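Local coordinates for cell wall binding protein cwp8 (Peptoclostridium difficile, PDB 5J6Q), which probably sits on the cell surface as part of the S-layer, anchored to the cell wall by its three CWB2 modules, at residues A22-F27 against D38-I43; V86-E91 against Y169-D173; L363-I368 against L385-S391; F295-V299 against P348-E354; E559-E563 against K586-I591. All coordinates share one frame; numbering follows the deposited sequence.

Contact 1. Residues A22-F27 against D38-I43; sequences ALEVKF and DRVYDI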
# COMPACT_ATOMS: atom_id res chain seq x y z
N ALA A 22 4.61 12.91 36.25
CA ALA A 22 5.83 12.18 36.64
C ALA A 22 6.82 13.17 37.31
O ALA A 22 7.56 12.80 38.25
CB ALA A 22 6.48 11.52 35.40
N LEU A 23 6.86 14.42 36.81
CA LEU A 23 7.74 15.43 37.44
C LEU A 23 7.33 15.67 38.91
O LEU A 23 8.13 16.15 39.68
CB LEU A 23 7.64 16.79 36.69
CG LEU A 23 8.23 16.77 35.30
CD1 LEU A 23 7.99 18.10 34.56
CD2 LEU A 23 9.73 16.52 35.44
N GLU A 24 6.06 15.35 39.30
CA GLU A 24 5.74 15.63 40.70
C GLU A 24 6.27 14.56 41.67
O GLU A 24 6.46 14.88 42.85
CB GLU A 24 4.23 15.84 40.84
CG GLU A 24 3.84 17.16 40.19
CD GLU A 24 4.92 18.24 40.41
OE1 GLU A 24 5.78 18.50 39.51
OE2 GLU A 24 4.94 18.82 41.49
N VAL A 25 6.58 13.32 41.17
CA VAL A 25 7.05 12.27 42.07
C VAL A 25 8.44 12.59 42.62
O VAL A 25 9.44 12.62 41.87
CB VAL A 25 7.01 10.92 41.32
CG1 VAL A 25 7.39 9.80 42.27
CG2 VAL A 25 5.61 10.66 40.74
N LYS A 26 8.51 12.84 43.93
CA LYS A 26 9.78 13.16 44.58
C LYS A 26 10.07 12.14 45.72
O LYS A 26 9.17 11.39 46.13
CB LYS A 26 9.72 14.57 45.18
CG LYS A 26 10.32 15.62 44.25
CD LYS A 26 9.39 16.06 43.17
CE LYS A 26 9.72 17.49 42.73
NZ LYS A 26 8.49 18.21 42.30
N PHE A 27 11.31 12.15 46.20
CA PHE A 27 11.75 11.29 47.27
C PHE A 27 11.31 11.97 48.56
O PHE A 27 11.56 13.17 48.70
CB PHE A 27 13.27 11.16 47.28
CG PHE A 27 13.80 10.26 46.20
CD1 PHE A 27 14.49 10.78 45.13
CD2 PHE A 27 13.57 8.89 46.25
CE1 PHE A 27 14.95 9.95 44.11
CE2 PHE A 27 14.04 8.06 45.23
CZ PHE A 27 14.72 8.59 44.17
N ASP A 38 14.31 15.31 45.76
CA ASP A 38 14.85 15.19 44.41
C ASP A 38 13.75 14.54 43.56
O ASP A 38 12.95 13.74 44.13
CB ASP A 38 16.05 14.24 44.42
CG ASP A 38 17.36 14.93 44.62
OD1 ASP A 38 17.35 16.16 44.87
OD2 ASP A 38 18.41 14.25 44.54
N ARG A 39 13.63 14.87 42.24
CA ARG A 39 12.64 14.11 41.49
C ARG A 39 13.09 12.62 41.38
O ARG A 39 14.29 12.32 41.38
CB ARG A 39 12.44 14.56 40.04
CG ARG A 39 12.20 16.05 39.87
CD ARG A 39 12.69 16.44 38.47
NE ARG A 39 12.09 17.71 38.09
CZ ARG A 39 12.27 18.37 36.95
NH1 ARG A 39 11.66 19.53 36.75
NH2 ARG A 39 13.06 17.86 35.99
N VAL A 40 12.11 11.75 41.25
CA VAL A 40 12.43 10.34 41.09
C VAL A 40 12.55 10.00 39.60
O VAL A 40 13.16 8.99 39.29
CB VAL A 40 11.48 9.35 41.80
CG1 VAL A 40 11.26 9.46 43.32
CG2 VAL A 40 10.56 8.48 40.99
N TYR A 41 11.98 10.82 38.70
CA TYR A 41 12.19 10.53 37.29
C TYR A 41 13.18 11.52 36.76
O TYR A 41 13.13 12.71 37.10
CB TYR A 41 10.90 10.57 36.48
CG TYR A 41 9.99 9.45 36.92
CD1 TYR A 41 8.85 9.71 37.66
CD2 TYR A 41 10.31 8.12 36.63
CE1 TYR A 41 8.02 8.67 38.10
CE2 TYR A 41 9.50 7.08 37.07
CZ TYR A 41 8.36 7.36 37.81
OH TYR A 41 7.57 6.32 38.24
N ASP A 42 14.14 11.00 35.97
CA ASP A 42 15.14 11.81 35.35
C ASP A 42 14.54 12.05 33.93
O ASP A 42 14.39 11.13 33.10
CB ASP A 42 16.50 11.04 35.35
CG ASP A 42 17.52 11.80 34.53
OD1 ASP A 42 17.21 12.89 34.10
OD2 ASP A 42 18.67 11.26 34.32
N ILE A 43 14.14 13.28 33.66
CA ILE A 43 13.49 13.52 32.40
C ILE A 43 14.19 14.60 31.54
O ILE A 43 14.50 15.66 32.03
CB ILE A 43 12.11 13.97 32.65
CG1 ILE A 43 11.40 12.94 33.61
CG2 ILE A 43 11.41 14.17 31.36
CD1 ILE A 43 9.86 13.11 33.59
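Val40 sets CG1 anti to its carbonyl carbon (chi1 -58°), and Phe27 turns its ring beside its own backbone N (chi1 -76°). These torsions bring the methyl over the ring. The contact lies where the chain leaves helix 13-24 and later enters strand 41-45 of a mixed sheet. A single beta bridge, Lys26 with Arg39, joins the two connecting stretches. Val40 N donates to Val25 O at 2.9 Å. Phe27 N donates to Asp38 O at 3.1 Å, coming in close to the line of the carbonyl bond. The two bonds lie on either side of the Lys26-Arg39 bridge.

On the helix side, Leu23 and Arg39 run alongside each other and point the same way. Leu23 CD2 sits over the centre of one guanidinium face, 3.5 Å from Arg39 CZ. The Arg39 chain is extended from CG to NE, which carries the flat group out to the leucine. Its NH2 is held by the carbonyl of Leu50, which helps fix the group's rotation. Ala22 meets the Tyr41 ring twice: CB packs on CD1 at 3.7 Å, and the carbonyl O lies at the ring edge, in plane. Ile43 CD1 touches Leu23 CD2 at 3.9 Å and closes this end.

At the other end Val25 CG1 packs on Val40 CG2 at 3.7 Å. The second methyl of Val40 makes a CH-pi contact: CG1 stands 3.5 Å from the Phe27 ring centroid, 7° off the ring normal.

Contact 2. Residues V86-E91 against Y169-D173; sequences VDYKIE and YSDID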
# COMPACT_ATOMS: atom_id res chain seq x y z
N VAL A 86 10.91 6.25 48.55
CA VAL A 86 12.32 6.30 48.94
C VAL A 86 13.23 5.88 47.82
O VAL A 86 12.80 5.28 46.84
CB VAL A 86 12.53 5.33 50.14
CG1 VAL A 86 11.76 5.80 51.38
CG2 VAL A 86 12.09 3.92 49.73
N ASP A 87 14.50 6.18 47.98
CA ASP A 87 15.51 5.80 47.00
C ASP A 87 16.18 4.43 47.40
O ASP A 87 17.12 3.99 46.73
CB ASP A 87 16.61 6.85 47.02
CG ASP A 87 17.29 6.87 48.38
OD1 ASP A 87 16.64 6.47 49.39
OD2 ASP A 87 18.47 7.29 48.45
N TYR A 88 15.69 3.77 48.47
CA TYR A 88 16.45 2.62 48.94
C TYR A 88 15.71 1.35 49.12
O TYR A 88 14.47 1.31 49.18
CB TYR A 88 17.17 2.97 50.28
CG TYR A 88 16.25 3.14 51.47
CD1 TYR A 88 15.98 2.07 52.32
CD2 TYR A 88 15.65 4.36 51.74
CE1 TYR A 88 15.13 2.22 53.42
CE2 TYR A 88 14.80 4.52 52.83
CZ TYR A 88 14.54 3.45 53.66
OH TYR A 88 13.69 3.62 54.72
N LYS A 89 16.50 0.27 49.19
CA LYS A 89 15.94 -1.06 49.42
C LYS A 89 16.78 -1.80 50.48
O LYS A 89 18.00 -1.63 50.58
CB LYS A 89 15.89 -1.85 48.11
CG LYS A 89 17.24 -1.91 47.41
CD LYS A 89 17.29 -3.07 46.41
CE LYS A 89 18.73 -3.33 46.01
NZ LYS A 89 18.85 -3.82 44.62
N ILE A 90 16.11 -2.61 51.28
CA ILE A 90 16.82 -3.33 52.32
C ILE A 90 17.24 -4.68 51.80
O ILE A 90 16.39 -5.48 51.40
CB ILE A 90 15.94 -3.46 53.58
CG1 ILE A 90 15.73 -2.07 54.21
CG2 ILE A 90 16.60 -4.40 54.59
CD1 ILE A 90 14.73 -2.07 55.36
N GLU A 91 18.56 -4.93 51.76
CA GLU A 91 19.03 -6.22 51.28
C GLU A 91 19.55 -7.09 52.43
O GLU A 91 20.25 -6.61 53.34
CB GLU A 91 20.12 -6.03 50.21
CG GLU A 91 19.48 -5.78 48.86
CD GLU A 91 20.50 -5.66 47.75
OE1 GLU A 91 20.20 -6.16 46.64
OE2 GLU A 91 21.57 -5.06 47.99
N TYR A 169 21.54 0.28 54.06
CA TYR A 169 20.37 0.33 53.20
C TYR A 169 20.99 0.48 51.83
O TYR A 169 21.97 1.20 51.71
CB TYR A 169 19.46 1.52 53.57
CG TYR A 169 19.10 1.52 55.04
CD1 TYR A 169 19.98 2.02 55.99
CD2 TYR A 169 17.90 0.99 55.48
CE1 TYR A 169 19.67 1.99 57.34
CE2 TYR A 169 17.58 0.95 56.84
CZ TYR A 169 18.47 1.45 57.76
OH TYR A 169 18.17 1.38 59.11
N SER A 170 20.47 -0.18 50.80
CA SER A 170 21.14 -0.04 49.51
C SER A 170 20.31 0.74 48.46
O SER A 170 19.11 0.98 48.64
CB SER A 170 21.50 -1.42 48.96
OG SER A 170 20.34 -2.14 48.57
N ASP A 171 20.96 1.11 47.37
CA ASP A 171 20.31 1.87 46.31
C ASP A 171 19.46 1.03 45.38
O ASP A 171 19.79 -0.09 45.04
CB ASP A 171 21.36 2.59 45.47
CG ASP A 171 20.80 3.83 44.77
OD1 ASP A 171 19.67 4.26 45.13
OD2 ASP A 171 21.48 4.36 43.87
N ILE A 172 18.35 1.59 45.00
CA ILE A 172 17.49 0.94 44.03
C ILE A 172 18.00 1.44 42.71
O ILE A 172 17.77 2.60 42.40
CB ILE A 172 16.02 1.32 44.25
CG1 ILE A 172 15.58 0.96 45.67
CG2 ILE A 172 15.16 0.66 43.22
CD1 ILE A 172 14.17 1.45 45.93
N ASP A 173 18.71 0.59 41.94
CA ASP A 173 19.32 1.01 40.66
C ASP A 173 18.35 1.64 39.67
O ASP A 173 17.17 1.30 39.65
CB ASP A 173 19.98 -0.18 39.96
CG ASP A 173 21.08 -0.85 40.76
OD1 ASP A 173 21.83 -0.12 41.46
OD2 ASP A 173 21.19 -2.08 40.69
O HOH W 1 18.27 -2.36 42.69
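Strands 88-90 and 169-171 pair antiparallel, their short axes 4.5 Å apart at closest approach and 132° between their directions. Lys89 and Ser170 form the hydrogen-bonded pair. Lys89 N gives to Ser170 O at 2.8 Å, and Ser170 N gives back to Lys89 O at 2.9 Å. Beyond the next pair, Tyr88 with Asp171, Ile172 N donates to Asp87 O at 3.2 Å. The strands belong to a three-stranded antiparallel sheet, in which 88-90 is an outermost strand.

Tyr88 and Tyr169 lie alongside each other and point the same way. Their rings form an offset edge-to-face pair, with the edge of Tyr169 toward the face of Tyr88. The centroids are 5.4 Å apart and the planes stand at 82°. Tyr88 CG lies between the backbone N and the carbonyl carbon (chi1 70°), which swings the ring alongside Tyr169. Ile90 shares a sheet face with Tyr169, and its CG1 touches Tyr169 CD2.

Lys89 and Ser170 share the other face. There the lysine chain passes beside the serine hydroxyl, with Lys89 CE 3.2 Å from Ser170 OG. Ile172 CG1 packs on Lys89 CB, and its CD1 reaches the Tyr88 carbonyl. Lys89 NZ makes a salt bridge to Glu91 OE1 at 3.4 Å. A water appears to link the segments, accepting from both Lys89 NZ and Asp173 N.

Asp87 turns its carboxylate from this pairing to the backbone N of Lys31 and Ala32. The backbone bonds thus hold the pairing, while the salt bridge and water probably help keep the Lys89 ammonium beside Ser170.

Contact 3. Residues L363-I368 against L385-S391; sequences LSSKKI and LSKLGVS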
# COMPACT_ATOMS: atom_id res chain seq x y z
N LEU A 363 -9.46 23.57 -26.91
CA LEU A 363 -10.64 22.73 -27.16
C LEU A 363 -11.39 23.25 -28.41
O LEU A 363 -12.05 22.48 -29.13
CB LEU A 363 -11.58 22.70 -25.92
CG LEU A 363 -12.03 24.10 -25.40
CD1 LEU A 363 -13.33 24.51 -26.03
CD2 LEU A 363 -12.26 24.05 -23.92
N SER A 364 -11.23 24.56 -28.70
CA SER A 364 -11.89 25.20 -29.85
C SER A 364 -11.56 24.50 -31.17
O SER A 364 -12.37 24.54 -32.09
CB SER A 364 -11.51 26.70 -29.94
OG SER A 364 -10.14 26.87 -30.26
N SER A 365 -10.42 23.84 -31.30
CA SER A 365 -10.15 23.11 -32.53
C SER A 365 -10.47 21.58 -32.40
O SER A 365 -10.10 20.81 -33.29
CB SER A 365 -8.68 23.26 -32.89
OG SER A 365 -7.93 23.21 -31.68
N LYS A 366 -11.12 21.14 -31.29
CA LYS A 366 -11.40 19.72 -31.14
C LYS A 366 -12.85 19.41 -31.15
O LYS A 366 -13.72 20.28 -30.97
CB LYS A 366 -10.75 19.22 -29.86
CG LYS A 366 -9.24 19.42 -29.92
CD LYS A 366 -8.62 19.49 -28.58
CE LYS A 366 -7.08 19.48 -28.75
NZ LYS A 366 -6.42 19.47 -27.44
N LYS A 367 -13.12 18.15 -31.38
CA LYS A 367 -14.46 17.62 -31.46
C LYS A 367 -14.83 16.56 -30.37
O LYS A 367 -13.99 15.86 -29.85
CB LYS A 367 -14.60 16.97 -32.82
CG LYS A 367 -14.88 18.00 -33.90
CD LYS A 367 -13.87 17.88 -35.01
CE LYS A 367 -14.42 17.06 -36.15
NZ LYS A 367 -13.34 16.65 -37.08
N ILE A 368 -16.10 16.47 -30.10
CA ILE A 368 -16.73 15.56 -29.18
C ILE A 368 -17.74 14.75 -30.05
O ILE A 368 -18.67 15.37 -30.61
CB ILE A 368 -17.50 16.27 -28.05
CG1 ILE A 368 -16.53 17.04 -27.12
CG2 ILE A 368 -18.32 15.23 -27.26
CD1 ILE A 368 -17.29 17.86 -26.07
N LEU A 385 -23.45 20.13 -23.89
CA LEU A 385 -22.11 20.02 -24.42
C LEU A 385 -21.87 21.09 -25.48
O LEU A 385 -20.74 21.51 -25.62
CB LEU A 385 -21.91 18.63 -25.03
CG LEU A 385 -21.85 17.51 -24.00
CD1 LEU A 385 -22.07 16.18 -24.71
CD2 LEU A 385 -20.50 17.52 -23.30
N SER A 386 -22.92 21.52 -26.23
CA SER A 386 -22.72 22.58 -27.22
C SER A 386 -22.39 23.88 -26.51
O SER A 386 -21.91 24.79 -27.16
CB SER A 386 -23.97 22.77 -28.08
OG SER A 386 -25.09 23.17 -27.32
N LYS A 387 -22.63 23.98 -25.19
CA LYS A 387 -22.33 25.22 -24.48
C LYS A 387 -20.86 25.34 -24.20
O LYS A 387 -20.41 26.41 -23.80
CB LYS A 387 -23.11 25.35 -23.17
CG LYS A 387 -24.61 25.02 -23.33
CD LYS A 387 -25.45 26.26 -23.61
CE LYS A 387 -26.47 26.01 -24.69
NZ LYS A 387 -27.73 25.43 -24.14
N LEU A 388 -20.10 24.27 -24.40
CA LEU A 388 -18.65 24.33 -24.12
C LEU A 388 -17.87 25.26 -25.06
O LEU A 388 -17.09 26.08 -24.60
CB LEU A 388 -17.96 22.95 -24.21
CG LEU A 388 -17.06 22.65 -23.03
CD1 LEU A 388 -16.76 21.15 -22.97
CD2 LEU A 388 -15.78 23.43 -23.16
N GLY A 389 -18.05 25.08 -26.35
CA GLY A 389 -17.30 25.85 -27.33
C GLY A 389 -16.30 25.00 -28.07
O GLY A 389 -15.28 25.52 -28.55
N VAL A 390 -16.54 23.66 -28.13
CA VAL A 390 -15.63 22.82 -28.93
C VAL A 390 -15.90 23.03 -30.44
O VAL A 390 -17.02 23.39 -30.82
CB VAL A 390 -15.77 21.27 -28.60
CG1 VAL A 390 -15.36 20.99 -27.15
CG2 VAL A 390 -17.19 20.78 -28.87
N SER A 391 -14.90 22.78 -31.29
CA SER A 391 -15.06 22.92 -32.74
C SER A 391 -16.37 22.32 -33.21
O SER A 391 -17.02 22.90 -34.07
CB SER A 391 -13.90 22.24 -33.45
OG SER A 391 -14.08 22.20 -34.86
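Leu363 O accepts from Lys366 N at 2.7 Å, the bond that closes the 3-10 turn at 363-365. Val390 CA lies 3.6 Å from the same oxygen. The turn leads into strand 367-371, and the segment 385-391 leads from helix 379-386 toward strand 392-396. The contact therefore sits in a beta-alpha-beta unit of a parallel sheet, where strand 367-371 begins and where helix 379-386 hands over to strand 392-396. Lys366 O faces the other segment closely too, with Val390 CB at 3.3 Å and Ser391 N at 2.8 Å.

The side chains meet in two apolar places. Ile368 CD1 reaches across to Val390 CG1 at 3.8 Å, and the two side chains cross at about a right angle. Leu385 CD2 comes to the same Ile368 methyl from the helix. Leu363 spreads both methyls over the turn after the helix. Its CG stands between the backbone N and the carbonyl carbon (chi1 54°), which points the fork at Leu388 and Gly389. CD2 packs on Leu388 CD2 at 3.7 Å, while CD1 rests 3.3 Å from Gly389 O.

Gly389 has positive phi (110°), where it turns the chain out of the helix. Ser391 places CB, not its hydroxyl, against Ser364 O. Lys366 points away and sends NZ to the carbonyls of Leu359 and Ala311 and to Asn362 OD1.

Apart from these polar backbone atoms, the contact is apolar. Its side-chain part is methyl packing, with buried Ile368 crossed by Val390, and so rests on shape and burial, with close backbone approaches beside it.

Contact 4. Residues F295-V299 against P348-E354; sequences FTTAV and PSEIEAE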
# COMPACT_ATOMS: atom_id res chain seq x y z
N PHE A 295 -17.70 4.92 -14.62
CA PHE A 295 -17.30 6.35 -14.92
C PHE A 295 -15.89 6.69 -14.39
O PHE A 295 -15.11 7.27 -15.13
CB PHE A 295 -18.30 7.41 -14.26
CG PHE A 295 -19.71 7.09 -14.68
CD1 PHE A 295 -20.60 6.51 -13.80
CD2 PHE A 295 -20.12 7.33 -15.98
CE1 PHE A 295 -21.89 6.15 -14.21
CE2 PHE A 295 -21.41 6.97 -16.40
CZ PHE A 295 -22.28 6.38 -15.50
N THR A 296 -15.56 6.33 -13.09
CA THR A 296 -14.22 6.73 -12.58
C THR A 296 -13.10 5.79 -13.14
O THR A 296 -11.95 6.25 -13.38
CB THR A 296 -14.22 6.88 -11.09
OG1 THR A 296 -14.92 5.74 -10.51
CG2 THR A 296 -14.92 8.19 -10.68
N THR A 297 -13.44 4.50 -13.39
CA THR A 297 -12.47 3.64 -14.12
C THR A 297 -12.22 4.27 -15.48
O THR A 297 -11.04 4.39 -15.86
CB THR A 297 -13.00 2.23 -14.29
OG1 THR A 297 -13.20 1.70 -12.96
CG2 THR A 297 -12.07 1.34 -15.12
N ALA A 298 -13.26 4.71 -16.20
CA ALA A 298 -13.07 5.32 -17.57
C ALA A 298 -12.13 6.57 -17.51
O ALA A 298 -11.23 6.74 -18.37
CB ALA A 298 -14.42 5.68 -18.21
N VAL A 299 -12.28 7.40 -16.45
CA VAL A 299 -11.32 8.51 -16.24
C VAL A 299 -9.90 8.00 -16.00
O VAL A 299 -8.92 8.56 -16.54
CB VAL A 299 -11.77 9.40 -15.04
CG1 VAL A 299 -10.77 10.54 -14.84
CG2 VAL A 299 -13.22 9.97 -15.26
N PRO A 348 -22.11 12.89 -15.69
CA PRO A 348 -21.61 12.92 -14.31
C PRO A 348 -20.45 13.96 -14.26
O PRO A 348 -19.82 14.09 -15.30
CB PRO A 348 -21.17 11.46 -14.07
CG PRO A 348 -22.02 10.67 -15.04
CD PRO A 348 -21.97 11.55 -16.29
N SER A 349 -20.17 14.62 -13.12
CA SER A 349 -19.16 15.65 -13.05
C SER A 349 -17.76 15.13 -13.28
O SER A 349 -16.92 15.87 -13.78
CB SER A 349 -19.21 16.38 -11.70
OG SER A 349 -18.88 15.57 -10.59
N GLU A 350 -17.51 13.87 -12.94
CA GLU A 350 -16.21 13.25 -13.11
C GLU A 350 -15.81 13.18 -14.53
O GLU A 350 -14.67 13.38 -14.84
CB GLU A 350 -16.21 11.81 -12.52
CG GLU A 350 -16.20 11.84 -11.00
CD GLU A 350 -17.62 11.70 -10.41
OE1 GLU A 350 -17.68 11.42 -9.22
OE2 GLU A 350 -18.65 11.86 -11.15
N ILE A 351 -16.75 12.89 -15.39
CA ILE A 351 -16.54 12.78 -16.84
C ILE A 351 -16.41 14.25 -17.47
O ILE A 351 -15.56 14.50 -18.31
CB ILE A 351 -17.75 12.02 -17.43
CG1 ILE A 351 -17.71 10.46 -17.02
CG2 ILE A 351 -17.80 12.20 -18.94
CD1 ILE A 351 -16.45 9.65 -17.40
N GLU A 352 -17.24 15.18 -17.03
CA GLU A 352 -17.18 16.55 -17.53
C GLU A 352 -15.81 17.08 -17.19
O GLU A 352 -15.12 17.63 -18.06
CB GLU A 352 -18.31 17.39 -16.85
CG GLU A 352 -18.16 18.89 -17.07
CD GLU A 352 -19.36 19.65 -16.53
OE1 GLU A 352 -19.56 19.62 -15.31
OE2 GLU A 352 -20.11 20.23 -17.33
N ALA A 353 -15.40 16.88 -15.92
CA ALA A 353 -14.08 17.29 -15.44
C ALA A 353 -12.97 16.65 -16.25
O ALA A 353 -11.97 17.33 -16.48
CB ALA A 353 -13.93 16.95 -13.95
N GLU A 354 -13.12 15.33 -16.75
CA GLU A 354 -12.00 14.69 -17.52
C GLU A 354 -12.06 15.26 -18.92
O GLU A 354 -11.02 15.41 -19.56
CB GLU A 354 -12.06 13.11 -17.56
CG GLU A 354 -11.00 12.45 -18.43
CD GLU A 354 -9.59 12.48 -17.80
OE1 GLU A 354 -8.72 11.86 -18.37
OE2 GLU A 354 -9.34 13.17 -16.78
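Phe295 meets Pro348 by a CH-pi contact in a pair of near-parallel helices of the CWB2 module. Helices 294-305 and 349-359 run the same way here, 17° apart, with short axes 9.4 Å from each other. Pro348 holds the N-cap position of the second helix. Its CG stands over one face of the Phe295 ring, offset toward the rim, 4.1 Å from the centroid.

The apolar contacts centre on Ile351. It crosses Phe295 at about a right angle, with CG1 4.1 Å from Phe295 CD2. Its CD1 bends on to Val299 CG2 at 3.9 Å. Thr296 CG2 touches the bent Glu350 chain at CG. Leu341 and Leu340 of strand 339-342 lie against Phe295 and Ile351, so the helices pack on that strand.

Polar atoms meet methyls across the contact. Ile351 CD1 makes a methyl-to-carbonyl contact with Phe295 O at 3.6 Å. The Thr296 hydroxyl instead bonds Ser293 N and Asp292. Glu354 brings a carboxylate against a methyl; its charge is met by Arg357, which forms a salt bridge with OE1. The Glu354 chain is bent at chi2 (74°), which lays the carboxylate beside Val299. Val299 CG1, anti to its backbone N, lies 3.6 Å from Glu354 OE2.

Contact 5. Residues E559-E563 against K586-I591; sequences EEVVE and KIAEKI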
# COMPACT_ATOMS: atom_id res chain seq x y z
N GLU A 559 -5.47 -20.17 -20.02
CA GLU A 559 -4.22 -20.45 -19.34
C GLU A 559 -3.09 -20.98 -20.44
O GLU A 559 -1.96 -20.53 -20.42
CB GLU A 559 -4.48 -21.55 -18.32
CG GLU A 559 -4.66 -21.08 -16.88
CD GLU A 559 -4.75 -22.35 -15.92
OE1 GLU A 559 -3.99 -23.27 -16.16
OE2 GLU A 559 -5.60 -22.41 -14.98
N GLU A 560 -3.47 -21.90 -21.32
CA GLU A 560 -2.62 -22.46 -22.33
C GLU A 560 -2.13 -21.40 -23.32
O GLU A 560 -0.94 -21.40 -23.55
CB GLU A 560 -3.34 -23.55 -23.05
CG GLU A 560 -3.25 -24.81 -22.19
CD GLU A 560 -4.16 -26.00 -22.72
OE1 GLU A 560 -4.43 -26.09 -23.92
OE2 GLU A 560 -4.54 -26.83 -21.94
N VAL A 561 -3.02 -20.48 -23.88
CA VAL A 561 -2.55 -19.46 -24.80
C VAL A 561 -1.70 -18.42 -24.15
O VAL A 561 -0.74 -17.89 -24.82
CB VAL A 561 -3.64 -18.76 -25.65
CG1 VAL A 561 -4.61 -19.82 -26.24
CG2 VAL A 561 -4.35 -17.72 -24.85
N VAL A 562 -2.01 -18.06 -22.87
CA VAL A 562 -1.19 -17.08 -22.25
C VAL A 562 0.26 -17.68 -22.12
O VAL A 562 1.24 -16.99 -22.33
CB VAL A 562 -1.86 -16.70 -20.88
CG1 VAL A 562 -0.85 -15.97 -20.00
CG2 VAL A 562 -3.12 -15.81 -21.11
N GLU A 563 0.35 -18.94 -21.67
CA GLU A 563 1.60 -19.65 -21.50
C GLU A 563 2.39 -19.65 -22.83
O GLU A 563 3.58 -19.49 -22.79
CB GLU A 563 1.27 -21.08 -21.03
CG GLU A 563 2.35 -22.10 -21.16
CD GLU A 563 2.04 -23.41 -20.48
OE1 GLU A 563 2.75 -23.72 -19.55
OE2 GLU A 563 1.10 -24.12 -20.87
N LYS A 586 -2.63 -16.38 -11.53
CA LYS A 586 -2.56 -17.39 -12.60
C LYS A 586 -1.87 -16.76 -13.79
O LYS A 586 -0.96 -17.37 -14.35
CB LYS A 586 -3.99 -17.88 -13.04
CG LYS A 586 -4.04 -19.28 -13.78
CD LYS A 586 -2.84 -20.25 -13.34
CE LYS A 586 -3.24 -21.30 -12.28
NZ LYS A 586 -2.00 -21.95 -11.74
N ILE A 587 -2.26 -15.50 -14.16
CA ILE A 587 -1.73 -14.83 -15.33
C ILE A 587 -0.23 -14.56 -15.11
O ILE A 587 0.59 -14.87 -15.99
CB ILE A 587 -2.54 -13.51 -15.65
CG1 ILE A 587 -4.00 -13.79 -16.04
CG2 ILE A 587 -1.87 -12.78 -16.79
CD1 ILE A 587 -4.79 -12.49 -16.12
N ALA A 588 0.13 -13.98 -13.94
CA ALA A 588 1.50 -13.70 -13.61
C ALA A 588 2.43 -14.98 -13.73
O ALA A 588 3.58 -14.91 -14.23
CB ALA A 588 1.57 -13.15 -12.18
N GLU A 589 1.94 -16.09 -13.23
CA GLU A 589 2.60 -17.36 -13.20
C GLU A 589 2.92 -17.81 -14.66
O GLU A 589 4.10 -18.02 -14.96
CB GLU A 589 1.72 -18.40 -12.49
CG GLU A 589 2.40 -19.75 -12.44
CD GLU A 589 1.49 -20.91 -12.08
OE1 GLU A 589 0.36 -20.72 -11.55
OE2 GLU A 589 1.92 -22.05 -12.36
N LYS A 590 1.89 -17.94 -15.54
CA LYS A 590 2.05 -18.32 -16.94
C LYS A 590 3.00 -17.47 -17.74
O LYS A 590 3.76 -18.02 -18.58
CB LYS A 590 0.70 -18.31 -17.62
CG LYS A 590 -0.23 -19.30 -16.92
CD LYS A 590 0.05 -20.75 -17.39
CE LYS A 590 0.48 -21.58 -16.20
NZ LYS A 590 0.02 -22.99 -16.31
N ILE A 591 2.98 -16.17 -17.57
CA ILE A 591 3.92 -15.32 -18.34
C ILE A 591 5.24 -15.13 -17.65
O ILE A 591 6.06 -14.33 -18.15
CB ILE A 591 3.30 -13.93 -18.65
CG1 ILE A 591 3.25 -13.03 -17.37
CG2 ILE A 591 1.89 -14.13 -19.21
CD1 ILE A 591 2.43 -11.73 -17.56
O HOH W 2 -2.36 -24.20 -14.10
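Glu559 and Lys586 meet through their chains, with Glu559 CG 3.6 Å from Lys586 CG, while their charged ends find other partners. Lys586 NZ gives a hydrogen bond to Glu589 OE1 on its own helix, at 2.7 Å and as part of a salt bridge. It meets the oxygen on the syn side, 24° out of the carboxylate plane. A water lies 2.8 Å from Glu559 OE1 and probably donates to it. The same water accepts weakly from Lys586 NZ and from Lys590 NZ, and so sits between the two helices as a polar link.

The Lys590 ammonium lies between two carboxylates without a salt bridge to either. Its NZ is 4.0 Å from Glu559 OE1, too far for a salt bridge, and Glu563 OE1 is farther still. Any attraction is probably long-range, helped by the water. A sulfate ion, probably from the crystallisation liquor, makes a salt bridge to Lys590 NZ. The chain is bent at chi2 (-80°), which folds CD back against the first helix, 3.6 Å from Glu559 O. Glu563 CB flanks the same carbon.

Val562 is the apolar centre. Its CG1, anti to the backbone N, touches both Lys590 CB and Ile591 CG2. The methyl pair Val562 CG1 and Ile591 CG2 is tight.

Backbone donors of Glu563, Lys590 and Ile591 are met within their own helices. Helices 556-565 and 581-590 cross at -38°, 9.3 Å apart between short axes. Val561 packs on helix 498-509, and Ile591 rests on Leu566 and Ala569 in the loop before strand 572-575.

Overall arrangement
Contacts 1 and 2 lie together on the far side of the chain's centre from contacts 3, 4 and 5, which lie in the CWB2 part. Contact 1 touches contact 2 directly: Phe27 CE2 packs 3.2 Å from Asp87 CA. Their centres are 16 Å apart. Contacts 3 and 4 are about 17 Å apart between centres; their nearest atoms are about 6 Å apart and do not touch. Helix 349-359 leads on to strand 367-371. Contact 5 stands apart, about 33 Å from contact 4 between centres. Contacts 2 and 3 are the farthest apart, about 87 Å. Sulfate ions, probably from the crystallisation liquor, lie about 5 Å from the Phe295 side chain and about 3 Å from that of Lys590.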